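Local structure of natterin-like protein (Lethenteron camtschaticum, 6IUL) at residues A[19-24]-A[51-56]; A[167-172]-A[190-195]; A[197-202]-A[239-244]. The protein probably binds glycans through its jacalin-like lectin domain and forms membrane pores through its aerolysin-type module, acting as a cytotoxin. One frame throughout, in Å; residues are numbered along the deposited sequence.

Interaction 1 comes first from the N terminus. It closes the loop 25-50 within the jacalin-like lectin region and joins two sheets of that domain. Interaction 2 follows in the elongated pore-forming region and closes loop 173-189 where two strands face each other without backbone pairing. Interaction 3 closes loop 203-238, which holds the hairpin 212-238, by direct strand pairing. The three are in series; none nests or crosses. Interactions 2 and 3 share strand 184-200 and touch at I195 and E244, their centres about 22 Å apart. Interactions 1 and 2 lie on opposite sides of the chain's centre, about 51 Å apart between centres.

Interaction 1: A[19-24]-A[51-56]; sequences FSFNGQ and DGRRET
F21 carries the apolar part of this contact, meeting R53, R54 and E55. Its CG is anti to the backbone N (chi1 -179°), which sends the ring across to 51-56. E55 CB lies over one face of the ring, 4.0 Å from the ring centroid, in a CH-pi contact. The E55 carboxylate approaches the same ring, with OE2 3.3 Å from F21 CD1. R53 also meets the ring. F21 CE1 sits over one face of its guanidinium, 3.7 Å from R53 NH1. The two planes are 67° apart, so the groups do not stack flat. The ring end, F21 CZ, reaches the backbone at R54 N, 3.8 Å away.

Both segments belong to the jacalin-like lectin region, whose fold is a beta-prism of three four-stranded sheets. Strand 17-22 pairs with 124-131 in one sheet. Strand 54-58 is an outermost strand of another and pairs with 42-49. V47 and L49 of strand 42-49 also pack on F21, which is buried between the two sheets.

Polar bonds come from the R53 guanidinium. Its chain bends at chi3 (66°), and NH2 donates to N22 O at 3.0 Å. The acceptor lies near the guanidinium plane, but the donor stands above the N22 carbonyl plane. R53 NH1 gives a hydrogen to a water, and that water also accepts from N22 N at 2.8 Å. The arginine thus holds N22 O directly and N22 N through the water.

Turns shape both segment ends. N22 OD1 accepts from Q24 N at 2.8 Å, an Asx turn, and N22 ND2 donates back to Q24 OE1. D51 OD1 accepts from R53 N in a second Asx turn. N26 binds the other oxygen of D51.

Interaction 2: A[167-172]-A[190-195]; sequences QMEEIK and SSKKII
I171 and K192 meet through their aliphatic parts. I171 CG1 lies 3.8 Å from K192 CD, and I171 CD1 touches the same carbon. The other branch of I171 points toward S190. Its CG2 is anti to the backbone N (chi1 to CG1 -64°) and comes 3.5 Å from S190 OG. The same methyl lies 3.8 Å from S191 O. K172 adds its CB, 3.7 Å from S190 OG, and its CD packs on S190 CB.

At the other end E169 and K192 form a long salt bridge, OE1 to NZ 3.8 Å. The two side chains cross at about a right angle. The lysine chain is extended until chi4, where it bends (58°) and turns NZ away from the direct line. K192 CE, 3.5 Å from E169 OE1, is therefore nearer to the acid than NZ.

No backbone hydrogen bond joins the two strands. Their axes come within 7.3 Å at an angle of 126°, and every contact between them involves a side chain. Both lie in the aerolysin-type region, in the large mixed sheet that also takes in strands of the lectin region. Strand 166-178 pairs with 260-285, while 184-200 pairs with 290-313 and 241-256. I171 and K172 both face A266 in a classic beta bulge, and both side chains are directed toward 190-195.

Further out, M307 of strand 290-313 packs on both I171 and K192, and Y304 lies on E169. I268 backs I171 from strand 260-285. K172 NZ continues past the contact to a salt bridge with D118 of the second subunit. It also bonds to E189 O, and F188 makes a cation-pi contact with it. S191 OG bonds to I146 N of the second subunit, and F74 of that subunit packs on K192.

Interaction 3: A[197-202]-A[239-244]; sequences KSSWST and AVEESE
S198 and E242 form the centre of this antiparallel pairing. S198 N donates to E242 O, and E242 N returns a bond to S198 O, each 2.9 Å long. A third bond, W200 N to V240 O at 3.0 Å, runs nearly straight, with an angle of 168° at the hydrogen. K197 faces S243 and S199 faces E241 in non-hydrogen-bonded pairs.

The tight part is the end at W200 and V240. V240 CG1 packs 3.2 Å from W200 O, and its side chain reaches T202 CG2 tip to tip at 4.0 Å. The indole edge lies beside the carbonyls of V240 and A239. Y277 meets the ring edge-to-face, and W200 NE1 bonds to Y156.

The loose side carries K197, S199, E241 and S243. Here S199 OG only approaches the E241 carboxylate, 3.7 Å from CD, and K197 CG brushes S243 CB.

In the chain, hairpin 212-238 lies between the two segments, and its strand 212-223 packs against S198, W200 and V240. In aerolysin-type toxins such a tucked hairpin opens to build the membrane barrel, and this one probably does likewise. E242, on the face of S198, accepts from A239 N through OE2 at 2.8 Å, and OE1 is hydrogen-bonded to H238 ND1. If both partners donate, they would probably favour the charged form of the carboxylate and tie the end of the hairpin strand to this pairing.

Interaction 1: A[19-24]-A[51-56]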
# COMPACT_ATOMS: atom_id res chain seq x y z
N PHE A 19 -43.29 -5.64 -4.45
CA PHE A 19 -42.20 -4.69 -4.76
C PHE A 19 -40.88 -5.36 -4.64
O PHE A 19 -40.74 -6.36 -3.92
CB PHE A 19 -42.28 -3.45 -3.86
CG PHE A 19 -42.13 -3.73 -2.37
CD1 PHE A 19 -40.88 -3.82 -1.81
CD2 PHE A 19 -43.23 -3.92 -1.56
CE1 PHE A 19 -40.72 -4.09 -0.46
CE2 PHE A 19 -43.10 -4.20 -0.22
CZ PHE A 19 -41.83 -4.26 0.35
N SER A 20 -39.91 -4.83 -5.37
CA SER A 20 -38.52 -5.26 -5.27
C SER A 20 -37.60 -4.09 -5.51
O SER A 20 -37.72 -3.42 -6.50
CB SER A 20 -38.21 -6.36 -6.30
OG SER A 20 -36.96 -7.01 -6.03
N PHE A 21 -36.67 -3.84 -4.58
CA PHE A 21 -35.74 -2.75 -4.69
C PHE A 21 -34.39 -3.42 -4.46
O PHE A 21 -34.04 -3.80 -3.31
CB PHE A 21 -36.04 -1.69 -3.61
CG PHE A 21 -35.13 -0.49 -3.66
CD1 PHE A 21 -35.06 0.27 -4.79
CD2 PHE A 21 -34.36 -0.13 -2.57
CE1 PHE A 21 -34.24 1.36 -4.85
CE2 PHE A 21 -33.52 0.95 -2.62
CZ PHE A 21 -33.48 1.72 -3.75
N ASN A 22 -33.64 -3.56 -5.54
CA ASN A 22 -32.49 -4.48 -5.58
C ASN A 22 -31.33 -3.85 -6.30
O ASN A 22 -31.49 -3.43 -7.43
CB ASN A 22 -32.94 -5.75 -6.31
CG ASN A 22 -31.90 -6.84 -6.30
OD1 ASN A 22 -30.77 -6.62 -5.91
ND2 ASN A 22 -32.28 -8.05 -6.72
N GLY A 23 -30.16 -3.80 -5.67
CA GLY A 23 -28.94 -3.26 -6.32
C GLY A 23 -28.11 -4.28 -7.08
O GLY A 23 -26.99 -4.00 -7.51
N GLN A 24 -28.65 -5.48 -7.24
CA GLN A 24 -27.95 -6.61 -7.90
C GLN A 24 -27.18 -6.30 -9.17
O GLN A 24 -26.05 -6.74 -9.31
CB GLN A 24 -28.94 -7.73 -8.25
CG GLN A 24 -28.27 -9.04 -8.63
CD GLN A 24 -29.16 -10.25 -8.35
OE1 GLN A 24 -30.09 -10.19 -7.56
NE2 GLN A 24 -28.88 -11.34 -9.02
N ASP A 51 -25.41 3.49 -4.51
CA ASP A 51 -25.38 4.26 -5.77
C ASP A 51 -26.38 5.44 -5.79
O ASP A 51 -26.66 5.98 -6.82
CB ASP A 51 -25.69 3.36 -6.99
CG ASP A 51 -27.10 2.76 -6.95
OD1 ASP A 51 -27.84 3.00 -5.97
OD2 ASP A 51 -27.51 2.02 -7.90
N GLY A 52 -26.92 5.81 -4.64
CA GLY A 52 -27.81 6.98 -4.55
C GLY A 52 -29.27 6.68 -4.86
O GLY A 52 -30.11 7.52 -4.70
N ARG A 53 -29.60 5.46 -5.26
CA ARG A 53 -30.99 5.14 -5.47
C ARG A 53 -31.71 5.15 -4.11
O ARG A 53 -31.13 4.84 -3.07
CB ARG A 53 -31.16 3.78 -6.14
CG ARG A 53 -30.69 3.71 -7.60
CD ARG A 53 -30.71 2.27 -8.08
NE ARG A 53 -32.06 1.71 -8.14
CZ ARG A 53 -32.35 0.41 -8.15
NH1 ARG A 53 -33.62 0.01 -8.19
NH2 ARG A 53 -31.39 -0.50 -8.07
N ARG A 54 -33.00 5.44 -4.14
CA ARG A 54 -33.79 5.62 -2.94
C ARG A 54 -35.25 5.33 -3.25
O ARG A 54 -35.78 5.79 -4.26
CB ARG A 54 -33.60 7.07 -2.49
CG ARG A 54 -34.62 7.56 -1.52
CD ARG A 54 -34.24 8.91 -1.00
NE ARG A 54 -34.40 9.94 -2.01
CZ ARG A 54 -35.34 10.86 -2.00
NH1 ARG A 54 -36.27 10.87 -1.07
NH2 ARG A 54 -35.37 11.77 -2.96
N GLU A 55 -35.89 4.55 -2.41
CA GLU A 55 -37.29 4.26 -2.63
C GLU A 55 -38.07 3.96 -1.35
O GLU A 55 -37.51 3.47 -0.38
CB GLU A 55 -37.42 3.10 -3.63
CG GLU A 55 -38.72 3.18 -4.45
CD GLU A 55 -38.80 2.17 -5.61
OE1 GLU A 55 -39.93 1.81 -5.99
OE2 GLU A 55 -37.75 1.71 -6.11
N THR A 56 -39.38 4.19 -1.41
CA THR A 56 -40.27 4.05 -0.31
C THR A 56 -41.41 3.09 -0.61
O THR A 56 -42.00 3.10 -1.69
CB THR A 56 -40.85 5.44 0.06
OG1 THR A 56 -39.79 6.33 0.43
CG2 THR A 56 -41.80 5.30 1.25
O HOH W 1 -34.61 -2.85 -8.03

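Interaction 2: A[167-172]-A[190-195]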
# COMPACT_ATOMS: atom_id res chain seq x y z
N GLN A 167 8.18 12.52 -19.94
CA GLN A 167 9.07 13.58 -19.51
C GLN A 167 10.42 12.97 -19.05
O GLN A 167 10.45 12.06 -18.20
CB GLN A 167 8.50 14.41 -18.33
CG GLN A 167 7.23 15.27 -18.55
CD GLN A 167 7.28 16.29 -19.72
OE1 GLN A 167 6.38 17.10 -19.87
NE2 GLN A 167 8.30 16.21 -20.58
N MET A 168 11.50 13.51 -19.61
CA MET A 168 12.86 13.07 -19.34
C MET A 168 13.44 13.84 -18.16
O MET A 168 13.23 15.05 -18.03
CB MET A 168 13.74 13.27 -20.59
CG MET A 168 13.28 12.48 -21.80
SD MET A 168 13.10 10.68 -21.54
CE MET A 168 13.00 10.14 -23.26
N GLU A 169 14.13 13.11 -17.29
CA GLU A 169 14.79 13.68 -16.15
C GLU A 169 16.24 13.17 -16.20
O GLU A 169 16.48 11.99 -16.47
CB GLU A 169 14.23 13.15 -14.81
CG GLU A 169 12.77 12.80 -14.72
CD GLU A 169 12.42 12.19 -13.37
OE1 GLU A 169 13.32 11.93 -12.55
OE2 GLU A 169 11.22 12.00 -13.12
N GLU A 170 17.17 14.04 -15.87
CA GLU A 170 18.56 13.69 -15.79
C GLU A 170 18.82 13.02 -14.43
O GLU A 170 18.28 13.38 -13.41
CB GLU A 170 19.43 14.91 -15.94
CG GLU A 170 19.49 15.52 -17.33
CD GLU A 170 20.56 16.66 -17.41
OE1 GLU A 170 20.85 17.10 -18.55
OE2 GLU A 170 21.11 17.11 -16.34
N ILE A 171 19.64 12.00 -14.43
CA ILE A 171 19.93 11.30 -13.21
C ILE A 171 21.40 11.53 -12.82
O ILE A 171 21.73 11.69 -11.63
CB ILE A 171 19.71 9.80 -13.40
CG1 ILE A 171 18.24 9.54 -13.67
CG2 ILE A 171 20.20 9.00 -12.16
CD1 ILE A 171 17.97 8.16 -14.21
N LYS A 172 22.29 11.50 -13.78
CA LYS A 172 23.73 11.55 -13.43
C LYS A 172 24.56 12.08 -14.57
O LYS A 172 24.27 11.78 -15.76
CB LYS A 172 24.23 10.16 -13.03
CG LYS A 172 25.73 10.09 -12.71
CD LYS A 172 26.16 8.72 -12.20
CE LYS A 172 27.66 8.69 -11.87
NZ LYS A 172 28.10 7.39 -11.35
N SER A 190 25.09 3.86 -13.11
CA SER A 190 24.13 4.78 -12.51
C SER A 190 22.93 4.05 -11.98
O SER A 190 22.58 2.99 -12.49
CB SER A 190 23.70 5.83 -13.53
OG SER A 190 22.82 6.76 -12.91
N SER A 191 22.28 4.63 -10.98
CA SER A 191 21.04 4.03 -10.43
C SER A 191 20.09 5.12 -9.92
O SER A 191 20.53 6.23 -9.56
CB SER A 191 21.36 3.06 -9.29
OG SER A 191 22.02 3.72 -8.19
N LYS A 192 18.81 4.77 -9.88
CA LYS A 192 17.74 5.66 -9.40
C LYS A 192 16.54 4.91 -8.84
O LYS A 192 15.96 4.01 -9.50
CB LYS A 192 17.21 6.52 -10.55
CG LYS A 192 16.18 7.54 -10.05
CD LYS A 192 15.65 8.42 -11.13
CE LYS A 192 14.49 9.28 -10.67
NZ LYS A 192 14.81 10.14 -9.53
N LYS A 193 16.19 5.27 -7.63
CA LYS A 193 14.95 4.82 -7.02
C LYS A 193 13.75 5.39 -7.76
O LYS A 193 13.70 6.62 -7.99
CB LYS A 193 14.89 5.31 -5.57
CG LYS A 193 13.54 5.03 -4.93
CD LYS A 193 13.43 5.54 -3.52
CE LYS A 193 12.10 5.15 -2.89
NZ LYS A 193 12.06 5.55 -1.47
N ILE A 194 12.81 4.53 -8.15
CA ILE A 194 11.54 4.98 -8.72
C ILE A 194 10.37 4.33 -7.99
O ILE A 194 10.50 3.25 -7.42
CB ILE A 194 11.40 4.65 -10.23
CG1 ILE A 194 11.47 3.17 -10.49
CG2 ILE A 194 12.48 5.37 -11.03
CD1 ILE A 194 11.14 2.74 -11.90
N ILE A 195 9.24 5.00 -8.02
CA ILE A 195 7.98 4.47 -7.45
C ILE A 195 6.89 4.45 -8.54
O ILE A 195 6.33 5.50 -8.87
CB ILE A 195 7.51 5.33 -6.27
CG1 ILE A 195 8.68 5.51 -5.27
CG2 ILE A 195 6.27 4.73 -5.60
CD1 ILE A 195 8.34 6.17 -3.96

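Interaction 3: A[197-202]-A[239-244]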
# COMPACT_ATOMS: atom_id res chain seq x y z
N LYS A 197 3.09 3.61 -9.89
CA LYS A 197 1.78 3.65 -9.24
C LYS A 197 0.67 3.21 -10.17
O LYS A 197 0.71 3.51 -11.37
CB LYS A 197 1.48 5.04 -8.70
CG LYS A 197 2.36 5.44 -7.53
CD LYS A 197 1.84 6.65 -6.75
CE LYS A 197 2.43 6.58 -5.33
NZ LYS A 197 2.07 7.72 -4.45
N SER A 198 -0.34 2.55 -9.60
CA SER A 198 -1.53 2.09 -10.31
C SER A 198 -2.79 2.34 -9.46
O SER A 198 -2.81 2.08 -8.24
CB SER A 198 -1.42 0.61 -10.59
OG SER A 198 -0.59 0.34 -11.69
N SER A 199 -3.84 2.84 -10.11
CA SER A 199 -5.10 3.15 -9.44
C SER A 199 -6.29 2.98 -10.40
O SER A 199 -6.38 3.63 -11.44
CB SER A 199 -5.09 4.55 -8.89
OG SER A 199 -6.39 4.89 -8.40
N TRP A 200 -7.21 2.09 -10.05
CA TRP A 200 -8.48 1.98 -10.76
C TRP A 200 -9.59 2.52 -9.88
O TRP A 200 -9.79 2.02 -8.78
CB TRP A 200 -8.76 0.56 -11.13
CG TRP A 200 -7.86 -0.06 -12.15
CD1 TRP A 200 -8.03 -0.05 -13.52
CD2 TRP A 200 -6.68 -0.84 -11.91
NE1 TRP A 200 -7.05 -0.79 -14.11
CE2 TRP A 200 -6.20 -1.26 -13.16
CE3 TRP A 200 -5.98 -1.21 -10.75
CZ2 TRP A 200 -5.04 -2.03 -13.29
CZ3 TRP A 200 -4.84 -1.96 -10.87
CH2 TRP A 200 -4.38 -2.39 -12.14
N SER A 201 -10.31 3.53 -10.36
CA SER A 201 -11.33 4.19 -9.58
C SER A 201 -12.49 3.20 -9.30
O SER A 201 -12.78 2.33 -10.08
CB SER A 201 -11.84 5.45 -10.28
OG SER A 201 -12.55 5.07 -11.49
N THR A 202 -13.14 3.38 -8.16
CA THR A 202 -14.33 2.60 -7.84
C THR A 202 -15.43 3.52 -7.32
O THR A 202 -15.15 4.62 -6.89
CB THR A 202 -14.03 1.54 -6.75
OG1 THR A 202 -13.72 2.19 -5.54
CG2 THR A 202 -12.84 0.67 -7.11
N ALA A 239 -4.09 -5.04 -6.13
CA ALA A 239 -5.08 -4.32 -5.37
C ALA A 239 -5.53 -3.16 -6.25
O ALA A 239 -4.84 -2.76 -7.20
CB ALA A 239 -4.51 -3.83 -4.05
N VAL A 240 -6.67 -2.61 -5.91
CA VAL A 240 -7.25 -1.52 -6.67
C VAL A 240 -6.33 -0.30 -6.70
O VAL A 240 -6.33 0.47 -7.66
CB VAL A 240 -8.64 -1.21 -6.07
CG1 VAL A 240 -9.01 0.22 -6.20
CG2 VAL A 240 -9.70 -2.06 -6.75
N GLU A 241 -5.59 -0.10 -5.62
CA GLU A 241 -4.63 0.96 -5.51
C GLU A 241 -3.32 0.38 -5.05
O GLU A 241 -3.26 -0.34 -4.04
CB GLU A 241 -5.11 2.06 -4.59
CG GLU A 241 -4.49 3.40 -5.00
CD GLU A 241 -5.39 4.59 -4.82
OE1 GLU A 241 -6.61 4.40 -4.63
OE2 GLU A 241 -4.85 5.72 -4.89
N GLU A 242 -2.25 0.67 -5.80
CA GLU A 242 -1.02 -0.09 -5.65
C GLU A 242 0.16 0.75 -5.99
O GLU A 242 0.09 1.62 -6.84
CB GLU A 242 -1.04 -1.31 -6.57
CG GLU A 242 -0.26 -2.46 -5.99
CD GLU A 242 -0.67 -3.79 -6.56
OE1 GLU A 242 -0.30 -4.05 -7.72
OE2 GLU A 242 -1.32 -4.58 -5.83
N SER A 243 1.28 0.50 -5.32
CA SER A 243 2.52 1.15 -5.71
C SER A 243 3.64 0.13 -5.66
O SER A 243 3.57 -0.84 -4.91
CB SER A 243 2.80 2.34 -4.82
OG SER A 243 3.56 1.90 -3.73
N GLU A 244 4.64 0.28 -6.54
CA GLU A 244 5.76 -0.63 -6.59
C GLU A 244 7.06 0.21 -6.51
O GLU A 244 7.28 1.09 -7.34
CB GLU A 244 5.71 -1.45 -7.88
CG GLU A 244 6.85 -2.46 -8.04
CD GLU A 244 7.09 -2.94 -9.50
OE1 GLU A 244 6.52 -2.40 -10.47
OE2 GLU A 244 7.91 -3.87 -9.70